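Local coordinates for uncharacterized protein (Bacteroides vulgatus, PDB 4FMR), which is of unknown function but probably binds DNA, pairing an HU/IHF-like domain with an Ig-like domain in a chain found here as a dimer, at residues B[37-42]-B[56-61]; B[67-72]-B[102-107]; B[154-159]-B[213-218]; B[172-177]-B[183-188]. One frame throughout, in Å; residues are numbered along the deposited sequence. Where two conformers were deposited one is given.

Contact 1 of 4, residues B[37-42]-B[56-61]; sequences IILDRM and LGIELM
No flat group enters this contact: Leu39 and Met42 on helix 35-45 meet Ile58 on helix 51-70 through methyls, a methine carbon and a selenium. One atom, Ile58 CD1, makes all the close approaches. It stands 3.6 Å from Leu39 CD2 and 4.0 Å from Leu39 CG, the two side chains running past one another in opposite directions. Selenomethionine Met42 comes in at a slant, its SE 4.1 Å from Ile58 CD1. Ile58 owes this reach to its extended branch: CG1 lies anti to the carbonyl carbon, and chi2 of -180° carries CD1 straight out from the helix. The nearest CA atoms, of Leu39 and Ile58, are 9.1 Å apart, and side chains alone make the contact. Leu39 also rests on Met54 and Ala55 one turn earlier in helix 51-70, while Met42 packs on Gly57 of the second subunit. At the periphery, Glu59 pairs with Lys35 and Asp40 with Arg51 in salt bridges. Two successive helices packed together and against the partner chain are characteristic of the dimer core of HU- and IHF-like DNA-binding domains.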
loop_
_atom_site.group_PDB
_atom_site.type_symbol
_atom_site.label_atom_id
_atom_site.label_comp_id
_atom_site.label_asym_id
_atom_site.label_seq_id
_atom_site.Cartn_x
_atom_site.Cartn_y
_atom_site.Cartn_z
ATOM N N ILE B 37 9.623 -10.861 16.812
ATOM C CA ILE B 37 9.397 -9.824 17.831
ATOM C C ILE B 37 7.869 -9.663 18.092
ATOM O O ILE B 37 7.447 -9.572 19.253
ATOM C CB ILE B 37 10.087 -8.491 17.404
ATOM C CG1 ILE B 37 11.635 -8.682 17.372
ATOM C CG2 ILE B 37 9.712 -7.337 18.345
ATOM C CD1 ILE B 37 12.362 -7.839 16.259
ATOM N N ILE B 38 7.058 -9.671 17.007
ATOM C CA ILE B 38 5.596 -9.593 17.072
ATOM C C ILE B 38 5.092 -10.696 17.982
ATOM O O ILE B 38 4.359 -10.404 18.907
ATOM C CB ILE B 38 4.942 -9.652 15.660
ATOM C CG1 ILE B 38 5.257 -8.380 14.860
ATOM C CG2 ILE B 38 3.409 -9.905 15.749
ATOM C CD1 ILE B 38 4.967 -8.463 13.383
ATOM N N LEU B 39 5.520 -11.936 17.762
ATOM C CA LEU B 39 5.122 -13.094 18.576
ATOM C C LEU B 39 5.550 -12.934 20.032
ATOM O O LEU B 39 4.777 -13.261 20.927
ATOM C CB LEU B 39 5.716 -14.393 17.990
ATOM C CG LEU B 39 4.964 -14.956 16.774
ATOM C CD1 LEU B 39 5.793 -16.017 16.061
ATOM C CD2 LEU B 39 3.595 -15.491 17.175
ATOM N N ASP B 40 6.767 -12.437 20.272
ATOM C CA ASP B 40 7.258 -12.178 21.624
ATOM C C ASP B 40 6.413 -11.107 22.327
ATOM O O ASP B 40 6.147 -11.246 23.510
ATOM C CB ASP B 40 8.730 -11.732 21.598
ATOM C CG ASP B 40 9.730 -12.761 21.109
ATOM O OD1 ASP B 40 9.351 -13.954 20.989
ATOM O OD2 ASP B 40 10.871 -12.360 20.769
ATOM N N ARG B 41 5.987 -10.051 21.596
ATOM C CA ARG B 41 5.191 -8.969 22.185
ATOM C C ARG B 41 3.737 -9.424 22.466
ATOM O O ARG B 41 3.117 -8.944 23.436
ATOM C CB ARG B 41 5.222 -7.718 21.305
ATOM C CG ARG B 41 6.558 -6.990 21.351
ATOM C CD ARG B 41 6.519 -5.769 20.478
ATOM N NE ARG B 41 7.824 -5.109 20.381
ATOM C CZ ARG B 41 8.044 -3.998 19.690
ATOM N NH1 ARG B 41 7.054 -3.411 19.035
ATOM N NH2 ARG B 41 9.255 -3.457 19.659
HETATM N N MSE B 42 3.233 -10.382 21.678
HETATM C CA MSE B 42 1.886 -10.940 21.853
HETATM C C MSE B 42 1.814 -11.716 23.167
HETATM O O MSE B 42 0.890 -11.520 23.962
HETATM C CB MSE B 42 1.520 -11.844 20.669
HETATM C CG MSE B 42 1.174 -11.084 19.405
HETATM SE SE MSE B 42 1.071 -12.284 17.868
HETATM C CE MSE B 42 -0.650 -13.236 18.362
ATOM N N LEU B 56 1.902 -20.893 14.728
ATOM C CA LEU B 56 1.163 -21.740 13.798
ATOM C C LEU B 56 -0.040 -20.959 13.197
ATOM O O LEU B 56 -0.230 -20.993 11.987
ATOM C CB LEU B 56 0.701 -23.037 14.497
ATOM C CG LEU B 56 -0.441 -23.850 13.830
ATOM C CD1 LEU B 56 0.036 -24.573 12.568
ATOM C CD2 LEU B 56 -1.027 -24.850 14.803
ATOM N N GLY B 57 -0.794 -20.243 14.030
ATOM C CA GLY B 57 -1.917 -19.407 13.599
ATOM C C GLY B 57 -1.535 -18.350 12.576
ATOM O O GLY B 57 -2.241 -18.172 11.584
ATOM N N ILE B 58 -0.390 -17.668 12.787
ATOM C CA ILE B 58 0.121 -16.635 11.882
ATOM C C ILE B 58 0.480 -17.280 10.526
ATOM O O ILE B 58 0.056 -16.732 9.506
ATOM C CB ILE B 58 1.308 -15.809 12.454
ATOM C CG1 ILE B 58 0.834 -14.935 13.638
ATOM C CG2 ILE B 58 1.971 -14.931 11.338
ATOM C CD1 ILE B 58 1.941 -14.036 14.307
ATOM N N GLU B 59 1.182 -18.448 10.511
ATOM C CA GLU B 59 1.512 -19.114 9.242
ATOM C C GLU B 59 0.245 -19.527 8.489
ATOM O O GLU B 59 0.188 -19.371 7.273
ATOM C CB GLU B 59 2.439 -20.348 9.423
ATOM C CG GLU B 59 3.865 -19.993 9.829
ATOM C CD GLU B 59 4.555 -18.930 8.987
ATOM O OE1 GLU B 59 4.819 -19.207 7.792
ATOM O OE2 GLU B 59 4.840 -17.828 9.522
ATOM N N LEU B 60 -0.756 -20.019 9.222
ATOM C CA LEU B 60 -2.046 -20.471 8.726
ATOM C C LEU B 60 -2.826 -19.287 8.144
ATOM O O LEU B 60 -3.388 -19.402 7.052
ATOM C CB LEU B 60 -2.803 -21.136 9.900
ATOM C CG LEU B 60 -4.061 -21.963 9.618
ATOM C CD1 LEU B 60 -3.821 -23.024 8.521
ATOM C CD2 LEU B 60 -4.519 -22.676 10.896
HETATM N N MSE B 61 -2.841 -18.157 8.871
HETATM C CA MSE B 61 -3.540 -16.951 8.433
HETATM C C MSE B 61 -2.887 -16.411 7.131
HETATM O O MSE B 61 -3.606 -16.033 6.213
HETATM C CB MSE B 61 -3.548 -15.913 9.572
HETATM C CG MSE B 61 -4.221 -14.594 9.233
HETATM SE SE MSE B 61 -2.951 -13.370 8.418
HETATM C CE MSE B 61 -1.721 -13.109 9.940
#

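Contact 2 of 4, residues B[67-72]-B[102-107]; sequences EALMNG and IYVSLT
The C-terminal end of helix 51-70 is laid here over strand 101-108, with Leu69 and Met70 meeting Val104 and Ile102 within the last turn, which a Schellman motif closes. Val104 sits between the two helix residues and gives each a different methyl. Its CG1, anti to the backbone N (chi1 173°), faces the fork of Leu69 at 4.0 Å from both Leu69 CD1 and Leu69 CD2, the two side chains crossing nearly at right angles. Its CG2 meets CE of selenomethionine Met70 at 3.4 Å, tighter than usual for two carbons. Met70 CB does not itself point at the strand; bends at chi2 and chi3 bring the methyl round to it. The same CE lies more loosely against Ile102 CG2, at 4.4 Å. Gly72, with positive phi (80°), supplies the C-prime position, its N bonding Leu69 O at 3.1 Å while Glu73 N returns to Ala68 O. Asn71 ND2 turns back to Glu67 O, 2.8 Å away, and the Asn71 amide also bonds Asn4 and Val5 of the second subunit. Val104 N is bonded by Gln108 OE1 of that subunit. A long helix whose end packs on a three-stranded antiparallel sheet, next to the dimer interface, is the layout of an HU/IHF-like domain.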
loop_
_atom_site.group_PDB
_atom_site.type_symbol
_atom_site.label_atom_id
_atom_site.label_comp_id
_atom_site.label_asym_id
_atom_site.label_seq_id
_atom_site.Cartn_x
_atom_site.Cartn_y
_atom_site.Cartn_z
ATOM N N GLU B 67 -3.537 -17.355 -0.628
ATOM C CA GLU B 67 -4.375 -18.145 -1.554
ATOM C C GLU B 67 -5.595 -17.337 -2.050
ATOM O O GLU B 67 -5.907 -17.393 -3.232
ATOM C CB GLU B 67 -4.860 -19.463 -0.911
ATOM C CG GLU B 67 -3.769 -20.511 -0.765
ATOM C CD GLU B 67 -4.050 -21.669 0.185
ATOM O OE1 GLU B 67 -5.214 -21.832 0.624
ATOM O OE2 GLU B 67 -3.090 -22.407 0.503
ATOM N N ALA B 68 -6.251 -16.587 -1.145
ATOM C CA ALA B 68 -7.418 -15.750 -1.442
ATOM C C ALA B 68 -7.063 -14.656 -2.438
ATOM O O ALA B 68 -7.774 -14.470 -3.407
ATOM C CB ALA B 68 -7.960 -15.138 -0.158
ATOM N N LEU B 69 -5.940 -13.963 -2.218
ATOM C CA LEU B 69 -5.454 -12.898 -3.086
ATOM C C LEU B 69 -5.085 -13.394 -4.471
ATOM O O LEU B 69 -5.407 -12.738 -5.477
ATOM C CB LEU B 69 -4.228 -12.237 -2.449
ATOM C CG LEU B 69 -4.519 -11.320 -1.281
ATOM C CD1 LEU B 69 -3.275 -11.038 -0.504
ATOM C CD2 LEU B 69 -5.242 -10.042 -1.735
HETATM N N MSE B 70 -4.426 -14.565 -4.517
HETATM C CA MSE B 70 -3.929 -15.176 -5.749
HETATM C C MSE B 70 -5.055 -15.870 -6.519
HETATM O O MSE B 70 -4.845 -16.253 -7.661
HETATM C CB MSE B 70 -2.761 -16.136 -5.442
HETATM C CG MSE B 70 -1.478 -15.388 -5.051
HETATM SE SE MSE B 70 -1.023 -14.039 -6.401
HETATM C CE MSE B 70 -1.452 -12.425 -5.456
ATOM N N ASN B 71 -6.264 -15.918 -5.951
ATOM C CA ASN B 71 -7.425 -16.422 -6.649
ATOM C C ASN B 71 -8.434 -15.266 -6.847
ATOM O O ASN B 71 -9.584 -15.488 -7.187
ATOM C CB ASN B 71 -8.019 -17.663 -5.964
ATOM C CG ASN B 71 -7.119 -18.856 -6.257
ATOM O OD1 ASN B 71 -7.157 -19.438 -7.361
ATOM N ND2 ASN B 71 -6.144 -19.111 -5.369
ATOM N N GLY B 72 -7.936 -14.038 -6.758
ATOM C CA GLY B 72 -8.665 -12.839 -7.143
ATOM C C GLY B 72 -9.680 -12.264 -6.198
ATOM O O GLY B 72 -10.494 -11.439 -6.605
ATOM N N ILE B 102 2.113 -9.258 -11.780
ATOM C CA ILE B 102 1.139 -9.225 -10.714
ATOM C C ILE B 102 1.819 -8.662 -9.475
ATOM O O ILE B 102 2.990 -8.939 -9.224
ATOM C CB ILE B 102 0.553 -10.645 -10.439
ATOM C CG1 ILE B 102 0.055 -11.359 -11.717
ATOM C CG2 ILE B 102 -0.513 -10.635 -9.309
ATOM C CD1 ILE B 102 -0.173 -12.916 -11.525
ATOM N N TYR B 103 1.076 -7.871 -8.705
ATOM C CA TYR B 103 1.465 -7.385 -7.396
ATOM C C TYR B 103 0.190 -7.299 -6.593
ATOM O O TYR B 103 -0.914 -7.429 -7.142
ATOM C CB TYR B 103 2.258 -6.056 -7.427
ATOM C CG TYR B 103 1.440 -4.843 -7.816
ATOM C CD1 TYR B 103 1.206 -4.532 -9.156
ATOM C CD2 TYR B 103 0.917 -3.989 -6.845
ATOM C CE1 TYR B 103 0.477 -3.395 -9.520
ATOM C CE2 TYR B 103 0.170 -2.863 -7.197
ATOM C CZ TYR B 103 -0.025 -2.558 -8.534
ATOM O OH TYR B 103 -0.754 -1.446 -8.864
ATOM N N VAL B 104 0.339 -7.124 -5.292
ATOM C CA VAL B 104 -0.804 -6.957 -4.411
ATOM C C VAL B 104 -0.732 -5.537 -3.891
ATOM O O VAL B 104 0.281 -5.119 -3.326
ATOM C CB VAL B 104 -0.847 -8.029 -3.274
ATOM C CG1 VAL B 104 -1.954 -7.744 -2.252
ATOM C CG2 VAL B 104 -1.001 -9.423 -3.845
ATOM N N SER B 105 -1.786 -4.802 -4.119
ATOM C CA SER B 105 -1.933 -3.441 -3.612
ATOM C C SER B 105 -2.504 -3.502 -2.198
ATOM O O SER B 105 -3.525 -4.164 -1.984
ATOM C CB SER B 105 -2.842 -2.629 -4.523
ATOM O OG SER B 105 -2.722 -1.277 -4.126
ATOM N N LEU B 106 -1.845 -2.848 -1.234
ATOM C CA LEU B 106 -2.284 -2.909 0.145
ATOM C C LEU B 106 -2.614 -1.540 0.688
ATOM O O LEU B 106 -1.913 -0.570 0.422
ATOM C CB LEU B 106 -1.226 -3.595 1.033
ATOM C CG LEU B 106 -0.904 -5.057 0.686
ATOM C CD1 LEU B 106 0.440 -5.408 1.158
ATOM C CD2 LEU B 106 -1.954 -6.036 1.259
ATOM N N THR B 107 -3.719 -1.456 1.436
ATOM C CA THR B 107 -4.122 -0.197 2.052
ATOM C C THR B 107 -4.371 -0.467 3.545
ATOM O O THR B 107 -4.681 -1.602 3.910
ATOM C CB THR B 107 -5.313 0.461 1.325
ATOM O OG1 THR B 107 -5.463 1.779 1.851
ATOM C CG2 THR B 107 -6.624 -0.306 1.490
#

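Contact 3 of 4, residues B[154-159]-B[213-218]; sequences FTLFGK and LTVTTQ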
loop_
_atom_site.group_PDB
_atom_site.type_symbol
_atom_site.label_atom_id
_atom_site.label_comp_id
_atom_site.label_asym_id
_atom_site.label_seq_id
_atom_site.Cartn_x
_atom_site.Cartn_y
_atom_site.Cartn_z
ATOM N N PHE B 154 16.772 2.827 -7.356
ATOM C CA PHE B 154 16.263 3.511 -6.196
ATOM C C PHE B 154 16.864 4.907 -6.155
ATOM O O PHE B 154 18.051 5.069 -6.456
ATOM C CB PHE B 154 16.582 2.710 -4.914
ATOM C CG PHE B 154 15.783 3.209 -3.740
ATOM C CD1 PHE B 154 14.455 2.827 -3.568
ATOM C CD2 PHE B 154 16.335 4.125 -2.836
ATOM C CE1 PHE B 154 13.699 3.335 -2.510
ATOM C CE2 PHE B 154 15.568 4.636 -1.778
ATOM C CZ PHE B 154 14.258 4.240 -1.627
ATOM N N THR B 155 16.034 5.921 -5.819
ATOM C CA THR B 155 16.498 7.308 -5.696
ATOM C C THR B 155 16.435 7.770 -4.233
ATOM O O THR B 155 15.403 7.663 -3.590
ATOM C CB THR B 155 15.697 8.276 -6.603
ATOM O OG1 THR B 155 15.767 7.827 -7.953
ATOM C CG2 THR B 155 16.226 9.691 -6.540
ATOM N N LEU B 156 17.517 8.365 -3.761
ATOM C CA LEU B 156 17.640 8.960 -2.437
ATOM C C LEU B 156 17.695 10.472 -2.553
ATOM O O LEU B 156 18.541 10.991 -3.278
ATOM C CB LEU B 156 18.911 8.451 -1.728
ATOM C CG LEU B 156 18.960 6.979 -1.420
ATOM C CD1 LEU B 156 20.385 6.476 -1.420
ATOM C CD2 LEU B 156 18.236 6.682 -0.142
ATOM N N PHE B 157 16.800 11.186 -1.850
ATOM C CA PHE B 157 16.815 12.646 -1.836
ATOM C C PHE B 157 17.337 13.117 -0.490
ATOM O O PHE B 157 17.051 12.491 0.524
ATOM C CB PHE B 157 15.412 13.213 -2.131
ATOM C CG PHE B 157 14.820 12.739 -3.439
ATOM C CD1 PHE B 157 15.087 13.416 -4.627
ATOM C CD2 PHE B 157 13.974 11.636 -3.479
ATOM C CE1 PHE B 157 14.503 13.006 -5.830
ATOM C CE2 PHE B 157 13.405 11.218 -4.679
ATOM C CZ PHE B 157 13.666 11.907 -5.846
ATOM N N GLY B 158 18.116 14.187 -0.474
ATOM C CA GLY B 158 18.624 14.687 0.792
ATOM C C GLY B 158 19.543 15.874 0.680
ATOM O O GLY B 158 19.346 16.743 -0.180
ATOM N N LYS B 159 20.538 15.925 1.594
ATOM C CA LYS B 159 21.519 17.002 1.685
ATOM C C LYS B 159 22.921 16.449 1.742
ATOM O O LYS B 159 23.212 15.576 2.569
ATOM C CB LYS B 159 21.267 17.909 2.913
ATOM C CG LYS B 159 20.015 18.784 2.827
ATOM C CD LYS B 159 20.174 20.025 1.965
ATOM C CE LYS B 159 18.878 20.797 1.911
ATOM N NZ LYS B 159 19.029 22.090 1.194
ATOM N N LEU B 213 20.270 1.285 5.143
ATOM C CA LEU B 213 20.996 1.865 4.025
ATOM C C LEU B 213 21.892 3.000 4.567
ATOM O O LEU B 213 21.412 3.894 5.260
ATOM C CB LEU B 213 20.049 2.366 2.899
ATOM C CG LEU B 213 20.748 2.864 1.606
ATOM C CD1 LEU B 213 19.895 2.598 0.369
ATOM C CD2 LEU B 213 21.083 4.356 1.677
ATOM N N THR B 214 23.182 2.966 4.225
ATOM C CA THR B 214 24.134 3.975 4.686
ATOM C C THR B 214 24.905 4.554 3.511
ATOM O O THR B 214 25.321 3.826 2.615
ATOM C CB THR B 214 25.073 3.353 5.741
ATOM O OG1 THR B 214 24.258 2.858 6.814
ATOM C CG2 THR B 214 26.126 4.344 6.289
ATOM N N VAL B 215 25.039 5.899 3.517
ATOM C CA VAL B 215 25.808 6.717 2.583
ATOM C C VAL B 215 27.039 7.179 3.344
ATOM O O VAL B 215 26.893 7.912 4.317
ATOM C CB VAL B 215 25.002 7.915 1.978
ATOM C CG1 VAL B 215 25.923 8.860 1.193
ATOM C CG2 VAL B 215 23.842 7.438 1.096
ATOM N N THR B 216 28.234 6.713 2.945
ATOM C CA THR B 216 29.512 7.098 3.565
ATOM C C THR B 216 30.293 7.935 2.540
ATOM O O THR B 216 30.455 7.514 1.384
ATOM C CB THR B 216 30.287 5.872 4.049
ATOM O OG1 THR B 216 29.464 5.132 4.939
ATOM C CG2 THR B 216 31.600 6.233 4.735
ATOM N N THR B 217 30.744 9.133 2.945
ATOM C CA THR B 217 31.419 10.005 1.992
ATOM C C THR B 217 32.358 10.980 2.693
ATOM O O THR B 217 32.191 11.262 3.885
ATOM C CB THR B 217 30.352 10.765 1.134
ATOM O OG1 THR B 217 30.985 11.469 0.063
ATOM C CG2 THR B 217 29.450 11.695 1.959
ATOM N N GLN B 218 33.342 11.505 1.929
ATOM C CA GLN B 218 34.289 12.527 2.394
ATOM C C GLN B 218 33.936 13.893 1.755
ATOM O O GLN B 218 34.701 14.857 1.863
ATOM C CB GLN B 218 35.736 12.116 2.090
ATOM C CG GLN B 218 36.213 11.005 2.999
ATOM C CD GLN B 218 37.504 10.385 2.555
ATOM O OE1 GLN B 218 37.557 9.632 1.578
ATOM N NE2 GLN B 218 38.557 10.627 3.312
#
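Apolar contact alone joins the two strands: Leu156 on strand 153-159 and Leu213 on strand 209-217 extend toward each other tip to tip. Leu213 CD2 faces the fork of Leu156, 3.8 Å from Leu156 CD1 and 4.1 Å from Leu156 CD2. The first torsions differ: Leu156 CG lies anti to the carbonyl carbon (chi1 -64°), Leu213 CG anti to the backbone N (chi1 -174°). Leu156 CD1 also approaches Val215 CG2, more loosely, at 4.4 Å. No hydrogen bond crosses, and with Leu156 CA and Val215 CA 9.8 Å apart the strands belong to separate sheets: this is the interior of the Ig-like sandwich, where a four-stranded sheet faces a five-stranded one. Ile133 touches both leucines, and Leu198 covers Val215. Among the aromatic groups, the Phe154 ring receives Leu156 CD2 at its edge, in plane, and meets the ring of Phe146 with the planes inclined at about 50°. On the other side of strand 153-159, Thr155 CG2 sits over one face of Phe157, 3.4 Å above the ring plane and offset toward its rim. The hydrogen bonds lie outside the leucine contact: Thr214 OG1 and Thr216 OG1 bond the hydroxyls of Ser234 and Ser232 on strand 231-240, while Thr217 OG1 bonds Thr162 O and Ala164 N.

Contact 4 of 4, residues B[172-177]-B[183-188]; sequences VTLASA and TKIDND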
loop_
_atom_site.group_PDB
_atom_site.type_symbol
_atom_site.label_atom_id
_atom_site.label_comp_id
_atom_site.label_asym_id
_atom_site.label_seq_id
_atom_site.Cartn_x
_atom_site.Cartn_y
_atom_site.Cartn_z
ATOM N N VAL B 172 27.907 3.324 -0.831
ATOM C CA VAL B 172 26.592 2.958 -0.323
ATOM C C VAL B 172 26.631 1.491 0.100
ATOM O O VAL B 172 27.134 0.648 -0.641
ATOM C CB VAL B 172 25.439 3.247 -1.323
ATOM C CG1 VAL B 172 24.081 3.118 -0.632
ATOM C CG2 VAL B 172 25.589 4.636 -1.942
ATOM N N THR B 173 26.128 1.219 1.324
ATOM C CA THR B 173 26.021 -0.102 1.930
ATOM C C THR B 173 24.595 -0.380 2.393
ATOM O O THR B 173 23.827 0.539 2.709
ATOM C CB THR B 173 26.988 -0.266 3.130
ATOM O OG1 THR B 173 26.716 0.746 4.088
ATOM C CG2 THR B 173 28.469 -0.248 2.735
ATOM N N LEU B 174 24.265 -1.665 2.457
ATOM C CA LEU B 174 23.002 -2.192 2.977
ATOM C C LEU B 174 23.312 -3.219 4.021
ATOM O O LEU B 174 24.029 -4.175 3.732
ATOM C CB LEU B 174 22.146 -2.809 1.872
ATOM C CG LEU B 174 21.762 -1.874 0.733
ATOM C CD1 LEU B 174 21.639 -2.656 -0.543
ATOM C CD2 LEU B 174 20.495 -1.114 1.057
ATOM N N ALA B 175 22.828 -3.008 5.239
ATOM C CA ALA B 175 23.047 -3.956 6.323
ATOM C C ALA B 175 21.728 -4.638 6.637
ATOM O O ALA B 175 20.746 -3.964 6.950
ATOM C CB ALA B 175 23.625 -3.253 7.555
ATOM N N SER B 176 21.694 -5.966 6.497
ATOM C CA SER B 176 20.514 -6.803 6.742
ATOM C C SER B 176 20.044 -6.744 8.218
ATOM O O SER B 176 20.829 -7.037 9.105
ATOM C CB SER B 176 20.838 -8.251 6.373
ATOM O OG SER B 176 19.754 -9.093 6.725
ATOM N N ALA B 177 18.773 -6.397 8.476
ATOM C CA ALA B 177 18.228 -6.413 9.837
ATOM C C ALA B 177 18.189 -7.852 10.391
ATOM O O ALA B 177 18.385 -8.045 11.593
ATOM C CB ALA B 177 16.826 -5.804 9.866
ATOM N N THR B 183 26.183 -5.462 2.500
ATOM C CA THR B 183 26.367 -5.560 1.053
ATOM C C THR B 183 26.806 -4.195 0.580
ATOM O O THR B 183 26.046 -3.236 0.722
ATOM C CB THR B 183 25.064 -6.039 0.312
ATOM O OG1 THR B 183 24.608 -7.294 0.810
ATOM C CG2 THR B 183 25.236 -6.119 -1.218
ATOM N N LYS B 184 28.002 -4.084 0.019
ATOM C CA LYS B 184 28.386 -2.806 -0.513
ATOM C C LYS B 184 28.004 -2.748 -1.990
ATOM O O LYS B 184 28.324 -3.652 -2.760
ATOM C CB LYS B 184 29.872 -2.490 -0.301
ATOM C CG LYS B 184 30.176 -1.025 -0.663
ATOM C CD LYS B 184 31.523 -0.579 -0.206
ATOM C CE LYS B 184 31.796 0.807 -0.705
ATOM N NZ LYS B 184 33.205 1.189 -0.473
ATOM N N ILE B 185 27.309 -1.688 -2.372
ATOM C CA ILE B 185 26.946 -1.415 -3.752
ATOM C C ILE B 185 28.224 -0.943 -4.469
ATOM O O ILE B 185 28.923 -0.057 -3.961
ATOM C CB ILE B 185 25.783 -0.369 -3.784
ATOM C CG1 ILE B 185 24.451 -1.045 -3.367
ATOM C CG2 ILE B 185 25.663 0.352 -5.149
ATOM C CD1 ILE B 185 23.511 -0.161 -2.710
ATOM N N ASP B 186 28.538 -1.541 -5.634
ATOM C CA ASP B 186 29.702 -1.120 -6.421
ATOM C C ASP B 186 29.512 0.347 -6.805
ATOM O O ASP B 186 28.397 0.756 -7.137
ATOM C CB ASP B 186 29.890 -2.011 -7.663
ATOM C CG ASP B 186 31.240 -1.856 -8.375
ATOM O OD1 ASP B 186 31.594 -0.710 -8.752
ATOM O OD2 ASP B 186 31.905 -2.886 -8.619
ATOM N N ASN B 187 30.582 1.143 -6.701
ATOM C CA ASN B 187 30.562 2.574 -6.985
ATOM C C ASN B 187 30.051 2.896 -8.381
ATOM O O ASN B 187 29.486 3.976 -8.548
ATOM C CB ASN B 187 31.947 3.187 -6.806
ATOM C CG ASN B 187 32.315 3.468 -5.367
ATOM O OD1 ASN B 187 31.469 3.540 -4.460
ATOM N ND2 ASN B 187 33.593 3.689 -5.142
ATOM N N ASP B 188 30.198 1.964 -9.364
ATOM C CA ASP B 188 29.716 2.198 -10.733
ATOM C C ASP B 188 28.169 2.057 -10.791
ATOM O O ASP B 188 27.565 2.541 -11.756
ATOM C CB ASP B 188 30.418 1.294 -11.780
ATOM C CG ASP B 188 30.207 -0.219 -11.740
ATOM O OD1 ASP B 188 29.501 -0.707 -10.824
ATOM O OD2 ASP B 188 30.742 -0.914 -12.633
HETATM O O HOH W 1 29.003 2.473 -3.332
#
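A beta hairpin of strands 171-176 and 182-184 holds this contact, its backbones paired around Leu174 and Thr183 and its apolar face gathered at Ile185. Leu174 and Thr183 form an antiparallel hydrogen-bonded pair: Leu174 N reaches Thr183 O at 2.9 Å, and Thr183 N reaches Leu174 O at 2.8 Å. Thr173 and Lys184 follow as a non-hydrogen-bonded pair, and beyond them Ile185 N donates to Val172 O over 2.9 Å. On one face, Ile185 CD1 touches two residues of strand 171-176, 3.8 Å from Leu174 CD1 and 3.9 Å from Val172 CG1. Val172 lies alongside Ile185 and points the same way, whereas Leu174 crosses it at a slant. On the opposite face, Thr173 CG2 rests 3.9 Å from Lys184 CG. The lysine leaves with CG anti to its N (chi1 -170°) and runs out extended, so that NZ reaches Val170 O. A water accepts from Val172 N and donates to Asn187 OD1 and to Ile185 O, the last over 2.6 Å, and so links Val172 with Ile185 and Asn187. The chain then bends through an Asx turn in which Asp186 OD1 takes the N-H of Asp188 at 3.1 Å, straight, at 179°. Strand 182-184 is at one edge of its five-stranded sheet within this chain; strand 171-176 lies between it and strand 209-217, and Leu174 packs on Leu213, Ile237 and Ile239.

In the fold
From the N terminus, contact 1 closes first, joining helices 35-45 and 51-70 across a short connection. Contact 2 opens afterwards on the same long helix and closes about thirty residues later on strand 101-108, tying helix to sheet; both also border the second subunit. The chain then enters the Ig-like domain. Contact 3 closes a wide loop between strands 153-159 and 209-217, one from each sheet, and the hairpin of contact 4 is contained within that loop. The last two touch, with a probable hydrogen bond from Thr214 N to Thr173 O. Contacts 1 and 3, their centres about 35 Å apart, lie on opposite sides of the chain's centre.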